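Local coordinates for protein GCN5-related N-acetyltransferase (Anabaena variabilis, PDB 2OZG) that binds coenzyme A and, as a member of the GNAT family, probably transfers acetyl groups to amines, possibly those of aminoglycosides, at residues A250-R253 and S254-K258; Q243-W246 and T247-N251. All coordinates share one frame; numbering follows the deposited sequence.

Contact 1 of 2, residues A250-R253 and S254-K258; sequences ANHR and SQIDK. With COA (coenzyme A), chain C.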
# COMPACT_ATOMS: atom_id res chain seq x y z
N ALA A 250 -13.95 18.20 -16.69
CA ALA A 250 -12.81 19.02 -16.21
C ALA A 250 -13.32 19.99 -15.18
O ALA A 250 -12.62 20.34 -14.23
CB ALA A 250 -12.18 19.81 -17.34
N ASN A 251 -14.58 20.41 -15.32
CA ASN A 251 -15.15 21.34 -14.37
C ASN A 251 -15.53 20.76 -13.01
O ASN A 251 -16.02 21.46 -12.16
CB ASN A 251 -16.26 22.21 -15.02
CG ASN A 251 -15.68 23.33 -15.85
OD1 ASN A 251 -14.60 23.82 -15.57
ND2 ASN A 251 -16.39 23.72 -16.88
N HIS A 252 -15.29 19.48 -12.81
CA HIS A 252 -15.50 18.83 -11.51
C HIS A 252 -14.19 18.72 -10.68
O HIS A 252 -14.21 18.19 -9.57
CB HIS A 252 -16.03 17.40 -11.68
CG HIS A 252 -17.48 17.32 -12.01
ND1 HIS A 252 -17.97 17.59 -13.26
CD2 HIS A 252 -18.55 17.02 -11.24
CE1 HIS A 252 -19.29 17.44 -13.26
NE2 HIS A 252 -19.67 17.08 -12.04
N ARG A 253 -13.14 19.32 -11.17
CA ARG A 253 -11.81 19.17 -10.60
C ARG A 253 -11.66 19.65 -9.19
O ARG A 253 -10.84 19.13 -8.45
CB ARG A 253 -10.77 19.82 -11.47
CG ARG A 253 -10.75 21.31 -11.45
CD ARG A 253 -9.84 21.82 -12.56
NE ARG A 253 -9.93 23.28 -12.69
CZ ARG A 253 -10.80 23.97 -13.44
NH1 ARG A 253 -11.72 23.37 -14.21
NH2 ARG A 253 -10.74 25.29 -13.44
N SER A 254 -12.45 20.62 -8.77
CA SER A 254 -12.28 21.03 -7.39
C SER A 254 -12.99 20.11 -6.41
O SER A 254 -12.65 20.18 -5.23
CB SER A 254 -12.78 22.43 -7.18
OG SER A 254 -14.20 22.46 -7.37
N GLN A 255 -14.00 19.35 -6.92
CA GLN A 255 -14.85 18.44 -6.12
C GLN A 255 -14.54 16.94 -6.24
O GLN A 255 -14.92 16.16 -5.37
CB GLN A 255 -16.41 18.65 -6.37
CG GLN A 255 -17.05 18.57 -7.81
CD GLN A 255 -18.53 17.97 -7.86
OE1 GLN A 255 -18.82 16.90 -7.26
NE2 GLN A 255 -19.44 18.63 -8.61
N ILE A 256 -13.89 16.57 -7.33
CA ILE A 256 -13.68 15.16 -7.71
C ILE A 256 -12.20 14.92 -8.04
O ILE A 256 -11.70 15.49 -8.94
CB ILE A 256 -14.50 14.86 -8.94
CG1 ILE A 256 -16.01 15.01 -8.67
CG2 ILE A 256 -14.20 13.46 -9.51
CD1 ILE A 256 -16.50 14.06 -7.56
N ASP A 257 -11.57 13.96 -7.38
CA ASP A 257 -10.17 13.61 -7.66
C ASP A 257 -9.96 12.78 -8.94
O ASP A 257 -9.04 13.03 -9.70
CB ASP A 257 -9.63 12.76 -6.50
CG ASP A 257 -9.67 13.49 -5.16
OD1 ASP A 257 -9.34 14.68 -5.16
OD2 ASP A 257 -10.07 12.87 -4.15
N LYS A 258 -10.83 11.81 -9.18
CA LYS A 258 -10.68 10.88 -10.30
C LYS A 258 -12.00 10.62 -11.00
O LYS A 258 -13.04 10.56 -10.34
CB LYS A 258 -10.17 9.57 -9.67
CG LYS A 258 -9.88 8.46 -10.54
CD LYS A 258 -9.21 7.29 -9.78
CE LYS A 258 -7.73 7.58 -9.47
NZ LYS A 258 -7.02 6.33 -9.02
N1A COA C . -9.81 25.31 -9.66
C2A COA C . -9.14 26.48 -9.79
N3A COA C . -9.77 27.62 -10.13
C4A COA C . -11.11 27.61 -10.35
C5A COA C . -11.83 26.42 -10.24
C6A COA C . -11.14 25.25 -9.88
N6A COA C . -11.73 24.05 -9.73
N7A COA C . -13.12 26.74 -10.53
C8A COA C . -13.18 28.06 -10.81
N9A COA C . -11.95 28.58 -10.70
C1B COA C . -11.48 29.99 -10.90
C2B COA C . -11.33 30.32 -12.38
O2B COA C . -10.03 29.93 -12.91
C3B COA C . -11.61 31.82 -12.41
O3B COA C . -10.42 32.61 -12.43
P3B COA C . -9.87 33.24 -13.83
O7A COA C . -10.78 34.43 -14.08
O8A COA C . -8.40 33.54 -13.52
O9A COA C . -10.06 32.16 -14.88
C4B COA C . -12.45 32.12 -11.17
O4B COA C . -12.39 30.95 -10.34
C5B COA C . -13.90 32.46 -11.51
O5B COA C . -14.52 31.30 -12.10
P1A COA C . -16.13 31.02 -12.06
O1A COA C . -16.82 32.15 -11.33
O2A COA C . -16.56 30.70 -13.49
O3A COA C . -16.19 29.63 -11.21
P2A COA C . -17.32 28.46 -11.42
O4A COA C . -18.66 29.18 -11.61
O5A COA C . -16.83 27.54 -12.55
O6A COA C . -17.27 27.66 -9.96
CBP COA C . -16.99 25.69 -8.33
CCP COA C . -17.31 26.22 -9.75
CDP COA C . -17.47 26.77 -7.36
CEP COA C . -15.47 25.71 -8.22
CAP COA C . -17.72 24.29 -8.11
OAP COA C . -18.94 24.40 -7.30
C9P COA C . -17.00 23.01 -7.61
O9P COA C . -16.28 22.22 -8.43
N8P COA C . -17.10 22.52 -6.36
C7P COA C . -17.73 22.93 -5.10
C6P COA C . -16.53 22.97 -4.17
C5P COA C . -16.05 24.40 -3.97
O5P COA C . -15.87 25.15 -4.92
N4P COA C . -15.80 24.78 -2.71
C3P COA C . -15.31 26.09 -2.28
C2P COA C . -15.33 26.05 -0.77
S1P COA C . -17.06 26.05 -0.14
O HOH W 1 -13.99 22.39 -10.14
O HOH W 2 -9.00 17.40 -8.52
O HOH W 3 -10.39 17.00 -5.78
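The loop that leaves helix 239-250 turns back on the carbonyl of His252, whose O accepts from both Ile256 N (2.8 Å) and Gln255 N (2.9 Å). Ile256 N lies almost in line with the C=O bond (167°), though its N-H is bent well off the line, whereas Gln255 N comes from above the carbonyl plane. Beside this turn, Ile256 CG1 packs on His252 CB at 3.8 Å. Arg253 closes a type I beta turn that starts at Ala250, and its chain, extended from CG to NE, carries the guanidinium back along the loop. There NH1 donates to Ala250 O and, in the plane of the amide carbonyl, to Asn251 OD1 (3.2 Å). These two bonds, both from NH1, help to set the rotation of the group, one face of which lies against the adenine of coenzyme A, NE standing 3.5 Å from its N6A. A water joins Asn251 O and Ser254 N to N6A and O9P of the ligand. The same coenzyme A is held by backbone N-H groups of the second subunit, among them Gly93 N and Gly95 N. His252 ND1 is tied to Phe248 O of the helix, and Ile256 packs on Leu229 of strand 227-236 as the chain runs into strand 258-263.

Contact 2 of 2, residues Q243-W246 and T247-N251; sequences QSFW and TFIAN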
# COMPACT_ATOMS: atom_id res chain seq x y z
N GLN A 243 -16.08 17.70 -26.96
CA GLN A 243 -15.45 18.84 -26.24
C GLN A 243 -16.25 19.24 -25.00
O GLN A 243 -15.70 19.58 -23.94
CB GLN A 243 -15.32 20.06 -27.14
CG GLN A 243 -14.39 19.89 -28.32
CD GLN A 243 -12.89 19.57 -27.98
OE1 GLN A 243 -12.44 19.75 -26.84
NE2 GLN A 243 -12.12 19.13 -29.00
N SER A 244 -17.56 19.18 -25.15
CA SER A 244 -18.50 19.54 -24.10
C SER A 244 -18.46 18.53 -22.95
O SER A 244 -18.49 18.88 -21.79
CB SER A 244 -19.89 19.72 -24.72
OG SER A 244 -19.94 20.89 -25.57
N PHE A 245 -18.30 17.26 -23.30
CA PHE A 245 -18.15 16.19 -22.34
C PHE A 245 -16.93 16.42 -21.45
O PHE A 245 -17.02 16.46 -20.23
CB PHE A 245 -17.99 14.93 -23.19
CG PHE A 245 -17.66 13.67 -22.44
CD1 PHE A 245 -18.67 12.84 -21.95
CD2 PHE A 245 -16.33 13.22 -22.35
CE1 PHE A 245 -18.33 11.59 -21.31
CE2 PHE A 245 -16.01 12.04 -21.69
CZ PHE A 245 -17.03 11.20 -21.20
N TRP A 246 -15.78 16.59 -22.09
CA TRP A 246 -14.55 16.79 -21.37
C TRP A 246 -14.58 18.06 -20.59
O TRP A 246 -14.06 18.07 -19.51
CB TRP A 246 -13.33 16.83 -22.29
CG TRP A 246 -12.84 15.47 -22.74
CD1 TRP A 246 -12.69 15.05 -24.03
CD2 TRP A 246 -12.46 14.36 -21.91
NE1 TRP A 246 -12.23 13.73 -24.07
CE2 TRP A 246 -12.10 13.29 -22.78
CE3 TRP A 246 -12.43 14.14 -20.53
CZ2 TRP A 246 -11.69 12.06 -22.30
CZ3 TRP A 246 -12.00 12.88 -20.05
CH2 TRP A 246 -11.66 11.88 -20.92
N THR A 247 -15.08 19.16 -21.16
CA THR A 247 -15.20 20.42 -20.41
C THR A 247 -16.02 20.24 -19.14
O THR A 247 -15.63 20.68 -18.05
CB THR A 247 -15.84 21.54 -21.26
OG1 THR A 247 -15.04 21.79 -22.41
CG2 THR A 247 -15.95 22.83 -20.48
N PHE A 248 -17.14 19.54 -19.26
CA PHE A 248 -18.02 19.35 -18.11
C PHE A 248 -17.27 18.58 -16.98
O PHE A 248 -17.22 18.97 -15.82
CB PHE A 248 -19.25 18.64 -18.64
CG PHE A 248 -20.28 18.25 -17.58
CD1 PHE A 248 -21.13 19.18 -17.07
CD2 PHE A 248 -20.37 16.94 -17.14
CE1 PHE A 248 -22.09 18.83 -16.10
CE2 PHE A 248 -21.31 16.58 -16.15
CZ PHE A 248 -22.18 17.54 -15.65
N ILE A 249 -16.63 17.50 -17.37
CA ILE A 249 -15.87 16.68 -16.47
C ILE A 249 -14.70 17.45 -15.87
O ILE A 249 -14.48 17.36 -14.67
CB ILE A 249 -15.39 15.44 -17.18
CG1 ILE A 249 -16.59 14.61 -17.60
CG2 ILE A 249 -14.51 14.63 -16.30
CD1 ILE A 249 -16.20 13.50 -18.58
N ALA A 250 -13.95 18.20 -16.69
CA ALA A 250 -12.81 19.02 -16.21
C ALA A 250 -13.32 19.99 -15.18
O ALA A 250 -12.62 20.34 -14.23
CB ALA A 250 -12.18 19.81 -17.34
N ASN A 251 -14.58 20.41 -15.32
CA ASN A 251 -15.15 21.34 -14.37
C ASN A 251 -15.53 20.76 -13.01
O ASN A 251 -16.02 21.46 -12.16
CB ASN A 251 -16.26 22.21 -15.02
CG ASN A 251 -15.68 23.33 -15.85
OD1 ASN A 251 -14.60 23.82 -15.57
ND2 ASN A 251 -16.39 23.72 -16.88
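With CG anti to the backbone N (chi1 173°), the ring of Phe245 is set where Ile249, one turn on, can reach its face; Ile249 has CG1 beside its backbone N (chi1 -64°) and an extended chi2 that carries CD1 over that ring. The two side chains meet in a CH-pi contact: CD1 lies 3.6 Å from the ring centroid, 18° off the normal, and nearest to CE2 at 3.4 Å. The same methyl is 4.3 Å from Trp246 CE3, while Phe245 CD2 lies over one face of the indole, so that the isoleucine tip and both aromatic groups form one apolar cluster. A leucine in place of Phe245 would probably deprive Ile249 CD1 of the flat face it rests on and weaken the packing beside Trp246.

Successive i to i+4 bonds hold the backbone beneath these groups, among them the nearly straight Ile249 N to Phe245 O bond. Gln243 O is gripped twice by Thr247, by N at 2.9 Å and by OG1 at 2.8 Å, from opposite faces of the carbonyl plane. The hydroxyl is also bonded to His151 N, which links the helix to a neighbouring loop. Trp246 NE1 is satisfied by Leu269 O, and the indole meets Trp261 edge-to-face. Phe245 and Ile249 both pack on Ile231 of strand 227-236, and Phe245 also reaches Ile216 of strand 211-222. The helix is thus buried both on this strand-facing side and where Thr247 packs on the loop, as the crossover helix of the beta-alpha-beta unit formed by strand 227-236, helix 239-250 and strand 258-263 in the second GNAT-family region.

Overall arrangement
Contact 2 runs directly into contact 1, the two sharing Ala250 and Asn251, with centres about 10 Å apart. Contact 2 secures the last turns of helix 239-250 against the strands, and contact 1 takes over where the helix ends, leading the chain to strand 258-263. Coenzyme A lies against the loop of contact 1 and, through the shared Asn251, just reaches contact 2; the side chain of Ala250 is about 9 Å from it. Both reach the second subunit, with Pro89 of that subunit packing on Phe248 and His252. The side chain of Trp246 is about 11 Å from that of Glu275, a CoA-binding residue whose ligand is not bound to this chain in the model.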